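Local coordinates for protein Thiosulfate:glutathione sulfurtransferase (Homo sapiens, PDB 6BEV) that catalyses transfer of sulfane sulfur from thiosulfate to glutathione, producing S-sulfanylglutathione, a central intermediate of hydrogen sulfide metabolism, at residues Pro30-Arg33 with Ser34-Ser38; Ala54-Ile57 with Pro58-Asn62. All blocks are in the same frame, centred on the assembly; numbering follows the deposited sequence.

In the fold
Both contacts are local, and they follow one another along the chain without nesting or crossing. Contact 1 comes first, inside helix 29-38, where 30-33 and 34-38 form neighbouring turns. The chain then passes through strand 42-45 and helix 49-53 before contact 2 turns it at 57-60 and delivers it to strand 61-62, which pairs in parallel with 42-45. Their centres lie about 16 Å apart and their nearest atoms about 5 Å, without touching. L43 of strand 42-45 links them indirectly: L32 and L36 of contact 1 pack on it, as do I57 and A60 of contact 2. Helix 126-133 also meets both regions, through K133 and W130 respectively.

Contact 1: residues Pro30-Arg33 with Ser34-Ser38; sequences PELR and SLLAS
L32 and L36 meet one helical turn apart, and the same four-residue spacing recurs in the backbone hydrogen bonds that join 30-33 to 34-38. Four such bonds run from the amides of S34, L35, L36 and A37, each to the carbonyl four residues earlier. L35 N to E31 O and L36 N to L32 O are the short central pair, each 2.9 Å, with the donors lying almost in line with the C=O bonds. A37 N reaches R33 O at 3.0 Å, whereas S34 N to P30 O is longer, 3.3 Å; in these outer two the donor is tilted from the carbonyl plane by 26 to 27°.

Apolar contact is provided by the leucines. With chi1 at 178° L32 CG lies opposite the backbone N, and chi2 then turns CD1 to within 4.0 Å of L36 CG. The L36 branch, turned to the side of its own amide, also lies over the backbone, its CG 3.3 Å from L32 O. L35 does likewise one residue earlier, with CG 3.4 Å from E31 O, and its CD1 meets the extended E31 side chain, 3.7 Å from OE2. The leucine methyl thus lies against the carboxylate end while that end is held elsewhere.

Charged groups look beyond the helix. E31 OE2 forms a salt bridge with R121, which probably stabilises the ionised carboxylate, and R33 NH2 bonds to the carbonyl oxygen of K133 in helix 126-133. The buried L32 rests on L43 and Y123, L36 also touches L43, and L35 leans on R40, A41 and H94. The whole is an amphipathic alpha-helix, its i to i+4 leucine pair set against the parallel sheet of the rhodanese-like alpha/beta fold.

Contact 2: residues Ala54-Ile57 with Pro58-Asn62; sequences AGTI and PGALN
A type II beta turn from I57 to A60 brings the chain from the loop after helix 49-53 into edge strand 61-62 of the rhodanese sheet. It is closed by A60 N, which donates to I57 O at 2.9 Å with an N-H...O angle of 154°. P58 and G59 occupy the two central positions; at its positive phi of 90°, G59 takes a conformation in which a beta carbon would collide with the carbonyl oxygen of P58.

The rigid P58 ring lies across the I57 side chain at about a right angle, and I57 CG2, placed anti to the backbone N, comes 3.7 Å from P58 CD. The I57 side chain is buried against L43, F98, Y127 and W130, about 9 Å from that of C99, the cysteine that carries the persulfide intermediate.

Across the mouth of the turn, the A60 methyl faces the T56 hydroxyl, CB to OG1 3.5 Å. That contact is van der Waals; T56 OG1 hydrogen-bonds to D45 OD2, which ties the loop to strand 42-45. A water bridges the two arms, donating to T56 OG1 at 3.1 Å and to A60 O at 2.9 Å.

Contact 1: residues Pro30-Arg33 with Ser34-Ser38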
loop_
_atom_site.group_PDB
_atom_site.type_symbol
_atom_site.label_atom_id
_atom_site.label_comp_id
_atom_site.label_asym_id
_atom_site.label_seq_id
_atom_site.Cartn_x
_atom_site.Cartn_y
_atom_site.Cartn_z
ATOM N N PRO A 30 3.540 11.743 9.458
ATOM C CA PRO A 30 4.914 12.266 9.502
ATOM C C PRO A 30 5.958 11.210 9.191
ATOM O O PRO A 30 6.917 11.487 8.461
ATOM C CB PRO A 30 5.026 12.838 10.922
ATOM C CG PRO A 30 3.626 13.155 11.321
ATOM C CD PRO A 30 2.788 12.082 10.681
ATOM N N GLU A 31 5.802 9.998 9.719
ATOM C CA GLU A 31 6.771 8.953 9.408
ATOM C C GLU A 31 6.699 8.590 7.939
ATOM O O GLU A 31 7.735 8.424 7.286
ATOM C CB GLU A 31 6.545 7.715 10.273
ATOM C CG GLU A 31 7.658 6.699 10.043
ATOM C CD GLU A 31 7.486 5.359 10.739
ATOM O OE1 GLU A 31 6.524 5.157 11.510
ATOM O OE2 GLU A 31 8.327 4.476 10.470
ATOM N N LEU A 32 5.489 8.454 7.405
ATOM C CA LEU A 32 5.338 8.107 6.001
ATOM C C LEU A 32 6.013 9.136 5.103
ATOM O O LEU A 32 6.705 8.771 4.146
ATOM C CB LEU A 32 3.860 7.992 5.657
ATOM C CG LEU A 32 3.510 7.673 4.198
ATOM C CD1 LEU A 32 4.196 6.386 3.746
ATOM C CD2 LEU A 32 2.009 7.594 4.009
ATOM N N ARG A 33 5.831 10.427 5.390
ATOM C CA ARG A 33 6.448 11.450 4.547
ATOM C C ARG A 33 7.961 11.311 4.541
ATOM O O ARG A 33 8.600 11.463 3.495
ATOM C CB ARG A 33 6.021 12.838 5.006
ATOM C CG ARG A 33 4.599 13.195 4.612
ATOM C CD ARG A 33 4.144 14.419 5.348
ATOM N NE ARG A 33 2.920 14.999 4.797
ATOM C CZ ARG A 33 2.221 15.947 5.406
ATOM N NH1 ARG A 33 2.590 16.352 6.607
ATOM N NH2 ARG A 33 1.137 16.453 4.838
ATOM N N SER A 34 8.565 11.011 5.690
ATOM C CA SER A 34 10.017 10.863 5.711
ATOM C C SER A 34 10.468 9.585 5.020
ATOM O O SER A 34 11.521 9.568 4.376
ATOM C CB SER A 34 10.545 10.933 7.133
ATOM O OG SER A 34 10.352 12.238 7.638
ATOM N N LEU A 35 9.697 8.503 5.139
ATOM C CA LEU A 35 10.060 7.280 4.435
ATOM C C LEU A 35 9.975 7.468 2.927
ATOM O O LEU A 35 10.780 6.909 2.173
ATOM C CB LEU A 35 9.167 6.117 4.891
ATOM C CG LEU A 35 9.374 5.638 6.325
ATOM C CD1 LEU A 35 8.222 4.746 6.752
ATOM C CD2 LEU A 35 10.694 4.893 6.463
ATOM N N LEU A 36 8.992 8.230 2.455
ATOM C CA LEU A 36 8.897 8.487 1.022
ATOM C C LEU A 36 10.059 9.343 0.544
ATOM O O LEU A 36 10.643 9.075 -0.515
ATOM C CB LEU A 36 7.564 9.146 0.677
ATOM C CG LEU A 36 6.336 8.283 0.949
ATOM C CD1 LEU A 36 5.074 9.127 0.778
ATOM C CD2 LEU A 36 6.287 7.066 0.063
ATOM N N ALA A 37 10.410 10.373 1.313
ATOM C CA ALA A 37 11.506 11.253 0.915
ATOM C C ALA A 37 12.832 10.514 0.871
ATOM O O ALA A 37 13.693 10.850 0.050
ATOM C CB ALA A 37 11.603 12.449 1.857
ATOM N N SER A 38 13.015 9.502 1.716
ATOM C CA SER A 38 14.261 8.756 1.783
ATOM C C SER A 38 14.301 7.553 0.854
ATOM O O SER A 38 15.343 6.912 0.750
ATOM C CB SER A 38 14.552 8.329 3.216
ATOM O OG SER A 38 13.550 7.489 3.706
#

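Contact 2: residues Ala54-Ile57 with Pro58-Asn62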
loop_
_atom_site.group_PDB
_atom_site.type_symbol
_atom_site.label_atom_id
_atom_site.label_comp_id
_atom_site.label_asym_id
_atom_site.label_seq_id
_atom_site.Cartn_x
_atom_site.Cartn_y
_atom_site.Cartn_z
ATOM N N ALA A 54 -8.771 8.234 -10.293
ATOM C CA ALA A 54 -9.196 9.610 -10.105
ATOM C C ALA A 54 -8.243 10.410 -9.237
ATOM O O ALA A 54 -8.437 11.614 -9.064
ATOM C CB ALA A 54 -10.586 9.642 -9.490
ATOM N N GLY A 55 -7.231 9.771 -8.689
ATOM C CA GLY A 55 -6.261 10.451 -7.876
ATOM C C GLY A 55 -5.843 9.544 -6.753
ATOM O O GLY A 55 -6.672 8.842 -6.172
ATOM N N THR A 56 -4.561 9.584 -6.432
ATOM C CA THR A 56 -3.990 8.723 -5.411
ATOM C C THR A 56 -2.861 9.481 -4.726
ATOM O O THR A 56 -2.572 10.636 -5.051
ATOM C CB THR A 56 -3.526 7.399 -6.040
ATOM O OG1 THR A 56 -3.164 6.471 -5.016
ATOM C CG2 THR A 56 -2.317 7.594 -6.969
ATOM N N ILE A 57 -2.253 8.841 -3.741
ATOM C CA ILE A 57 -1.029 9.390 -3.160
ATOM C C ILE A 57 0.088 9.229 -4.183
ATOM O O ILE A 57 0.269 8.123 -4.735
ATOM C CB ILE A 57 -0.693 8.690 -1.839
ATOM C CG1 ILE A 57 -1.841 8.891 -0.831
ATOM C CG2 ILE A 57 0.615 9.194 -1.278
ATOM C CD1 ILE A 57 -1.652 8.248 0.533
ATOM N N PRO A 58 0.839 10.287 -4.484
ATOM C CA PRO A 58 1.869 10.191 -5.521
ATOM C C PRO A 58 2.765 8.987 -5.310
ATOM O O PRO A 58 3.232 8.728 -4.198
ATOM C CB PRO A 58 2.629 11.511 -5.367
ATOM C CG PRO A 58 1.568 12.474 -4.936
ATOM C CD PRO A 58 0.714 11.665 -3.974
ATOM N N GLY A 59 2.969 8.223 -6.383
ATOM C CA GLY A 59 3.816 7.057 -6.355
ATOM C C GLY A 59 3.120 5.763 -5.995
ATOM O O GLY A 59 3.728 4.695 -6.114
ATOM N N ALA A 60 1.868 5.806 -5.574
ATOM C CA ALA A 60 1.218 4.591 -5.103
ATOM C C ALA A 60 0.844 3.662 -6.248
ATOM O O ALA A 60 0.351 4.094 -7.289
ATOM C CB ALA A 60 -0.048 4.958 -4.339
ATOM N N LEU A 61 1.044 2.374 -6.021
ATOM C CA LEU A 61 0.615 1.337 -6.949
ATOM C C LEU A 61 -0.782 0.874 -6.557
ATOM O O LEU A 61 -1.015 0.543 -5.395
ATOM C CB LEU A 61 1.577 0.153 -6.856
ATOM C CG LEU A 61 1.220 -1.028 -7.743
ATOM C CD1 LEU A 61 1.286 -0.650 -9.209
ATOM C CD2 LEU A 61 2.140 -2.194 -7.444
ATOM N N ASN A 62 -1.704 0.828 -7.515
ATOM C CA ASN A 62 -3.071 0.405 -7.220
ATOM C C ASN A 62 -3.175 -1.116 -7.298
ATOM O O ASN A 62 -3.062 -1.709 -8.379
ATOM C CB ASN A 62 -4.018 1.077 -8.205
ATOM C CG ASN A 62 -5.486 0.713 -8.003
ATOM O OD1 ASN A 62 -6.231 0.643 -8.969
ATOM N ND2 ASN A 62 -5.905 0.499 -6.769
HETATM O O HOH W 1 -2.549 4.165 -7.044
#